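Local coordinates for protein probable acetyltransferases (Chromobacterium violaceum, PDB 3PZJ) that probably transfers an acetyl group to the N-terminal serine or alanine of proteins, as a member of the GNAT acetyltransferase family, at residues Ala140-Leu143 / Leu144-Ala148. Sequence-based numbering, arbitrary orientation.
Sequences AVFL and LLKTA
T147 folds its hydroxyl back onto the preceding turn of helix 135-150, where OG1 donates to L143 O at 2.7 Å. T147 N donates to L143 O at 2.9 Å, and the two donors approach from opposite faces of the carbonyl plane, each tilted about 30° out of it. The first torsion, chi1 -62°, makes this possible: OG1 stands beside the backbone N and points back along the helix, while CG2 lies anti to that N. A threonine therefore suits this buried place, since its hydroxyl is satisfied within the helix and the side chain also packs on I34 and Y110.

The neighbouring turns are held by main-chain bonds. K146 N meets F142 O at 2.9 Å and almost straight (173°); L145 N likewise donates to V141 O, whereas the bond from L144 N to A140 O is weak. V141 and L145 run side by side in the same direction, with V141 CG1 4.2 Å from L145 CD1, a light apolar touch between branched side chains one turn apart. On the exposed side, the aliphatic part of K146 passes obliquely by the ring of F142, K146 CD lying 4.4 Å from F142 CE2. The lysine's CG is anti to its backbone N, and the chain stays extended alongside F142 until it bends at chi4. The F142 ring also meets that of W205.

This helix links strands 119-127 and 155-161 in a beta-alpha-beta unit of the GNAT fold. L143 and L144 pack on L41, L144 and L145 on I122, and Y110 OH hydrogen-bonds to L144 O. The chemistry implies an amphipathic helix: leucines and valine supply the apolar face against the sheet, the partly exposed lysine lays its aliphatic chain beside the F142 ring, and the L143 carbonyl accepts both T147 donors, giving the buried hydroxyl a hydrogen bond within its own helix.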
ATOM      1  N   ALA A 140       1.590 -17.766 -17.286  1.00 23.68           N
ATOM      2  CA  ALA A 140       0.700 -17.486 -16.154  1.00 24.90           C
ATOM      3  C   ALA A 140       0.791 -15.979 -15.758  1.00 23.14           C
ATOM      4  O   ALA A 140      -0.198 -15.268 -15.584  1.00 22.61           O
ATOM      5  CB  ALA A 140       1.065 -18.386 -14.982  1.00 24.40           C
ATOM      6  N   VAL A 141       2.003 -15.494 -15.627  1.00 23.45           N
ATOM      7  CA  VAL A 141       2.175 -14.115 -15.238  1.00 21.97           C
ATOM      8  C   VAL A 141       1.687 -13.132 -16.369  1.00 23.20           C
ATOM      9  O   VAL A 141       0.964 -12.149 -16.126  1.00 23.39           O
ATOM     10  CB  VAL A 141       3.617 -13.837 -14.835  1.00 21.06           C
ATOM     11  CG1 VAL A 141       3.774 -12.348 -14.625  1.00 22.14           C
ATOM     12  CG2 VAL A 141       3.957 -14.516 -13.532  1.00 20.89           C
ATOM     13  N   PHE A 142       2.091 -13.401 -17.598  1.00 24.87           N
ATOM     14  CA  PHE A 142       1.615 -12.614 -18.749  1.00 24.20           C
ATOM     15  C   PHE A 142       0.096 -12.541 -18.791  1.00 23.59           C
ATOM     16  O   PHE A 142      -0.433 -11.461 -19.038  1.00 23.07           O
ATOM     17  CB  PHE A 142       2.084 -13.307 -20.000  1.00 27.27           C
ATOM     18  CG  PHE A 142       1.579 -12.709 -21.257  1.00 32.56           C
ATOM     19  CD1 PHE A 142       2.294 -11.738 -21.892  1.00 38.43           C
ATOM     20  CD2 PHE A 142       0.445 -13.235 -21.888  1.00 38.94           C
ATOM     21  CE1 PHE A 142       1.849 -11.213 -23.116  1.00 38.56           C
ATOM     22  CE2 PHE A 142       0.007 -12.722 -23.080  1.00 40.55           C
ATOM     23  CZ  PHE A 142       0.714 -11.713 -23.694  1.00 42.47           C
ATOM     24  N   LEU A 143      -0.606 -13.634 -18.497  1.00 23.92           N
ATOM     25  CA  LEU A 143      -2.107 -13.613 -18.483  1.00 24.06           C
ATOM     26  C   LEU A 143      -2.710 -12.698 -17.379  1.00 24.07           C
ATOM     27  O   LEU A 143      -3.716 -11.999 -17.639  1.00 23.24           O
ATOM     28  CB  LEU A 143      -2.670 -14.995 -18.368  1.00 25.07           C
ATOM     29  CG  LEU A 143      -2.539 -15.887 -19.557  1.00 26.13           C
ATOM     30  CD1 LEU A 143      -2.892 -17.387 -19.193  1.00 29.94           C
ATOM     31  CD2 LEU A 143      -3.445 -15.344 -20.692  1.00 30.49           C
ATOM     32  N   LEU A 144      -2.044 -12.594 -16.200  1.00 23.42           N
ATOM     33  CA  LEU A 144      -2.519 -11.651 -15.204  1.00 23.04           C
ATOM     34  C   LEU A 144      -2.198 -10.254 -15.592  1.00 24.41           C
ATOM     35  O   LEU A 144      -3.015  -9.370 -15.326  1.00 24.60           O
ATOM     36  CB  LEU A 144      -2.024 -11.965 -13.806  1.00 24.80           C
ATOM     37  CG  LEU A 144      -2.563 -13.215 -13.108  1.00 24.64           C
ATOM     38  CD1 LEU A 144      -2.124 -13.199 -11.677  1.00 27.17           C
ATOM     39  CD2 LEU A 144      -4.100 -13.398 -13.199  1.00 29.13           C
ATOM     40  N   LEU A 145      -1.064 -10.001 -16.251  1.00 23.22           N
ATOM     41  CA  LEU A 145      -0.791  -8.622 -16.715  1.00 23.84           C
ATOM     42  C   LEU A 145      -1.841  -8.220 -17.778  1.00 23.70           C
ATOM     43  O   LEU A 145      -2.510  -7.156 -17.660  1.00 22.84           O
ATOM     44  CB  LEU A 145       0.633  -8.550 -17.249  1.00 24.81           C
ATOM     45  CG  LEU A 145       1.713  -8.591 -16.156  1.00 26.76           C
ATOM     46  CD1 LEU A 145       3.077  -8.876 -16.826  1.00 22.96           C
ATOM     47  CD2 LEU A 145       1.714  -7.240 -15.407  1.00 24.23           C
ATOM     48  N   LYS A 146      -1.994  -9.086 -18.791  1.00 22.60           N
ATOM     49  CA  LYS A 146      -2.921  -8.815 -19.879  1.00 26.47           C
ATOM     50  C   LYS A 146      -4.271  -8.500 -19.296  1.00 25.07           C
ATOM     51  O   LYS A 146      -4.898  -7.506 -19.658  1.00 25.18           O
ATOM     52  CB  LYS A 146      -3.026 -10.021 -20.795  1.00 28.01           C
ATOM     53  CG  LYS A 146      -3.938  -9.830 -22.036  1.00 31.36           C
ATOM     54  CD  LYS A 146      -4.118 -11.211 -22.668  1.00 36.08           C
ATOM     55  CE  LYS A 146      -4.705 -11.123 -24.083  1.00 42.60           C
ATOM     56  NZ  LYS A 146      -4.123 -12.260 -24.886  1.00 47.05           N
ATOM     57  N   THR A 147      -4.700  -9.341 -18.345  1.00 23.81           N
ATOM     58  CA  THR A 147      -6.008  -9.229 -17.787  1.00 25.44           C
ATOM     59  C   THR A 147      -6.202  -7.933 -17.017  1.00 24.28           C
ATOM     60  O   THR A 147      -7.271  -7.301 -17.092  1.00 24.85           O
ATOM     61  CB  THR A 147      -6.367 -10.461 -16.910  1.00 24.78           C
ATOM     62  OG1 THR A 147      -6.369 -11.682 -17.706  1.00 25.37           O
ATOM     63  CG2 THR A 147      -7.725 -10.275 -16.301  1.00 28.31           C
ATOM     64  N   ALA A 148      -5.196  -7.552 -16.244  1.00 24.92           N
ATOM     65  CA  ALA A 148      -5.280  -6.337 -15.460  1.00 24.52           C
ATOM     66  C   ALA A 148      -5.371  -5.107 -16.374  1.00 25.99           C
ATOM     67  O   ALA A 148      -6.221  -4.170 -16.132  1.00 26.93           O
ATOM     68  CB  ALA A 148      -4.053  -6.227 -14.478  1.00 24.34           C
TER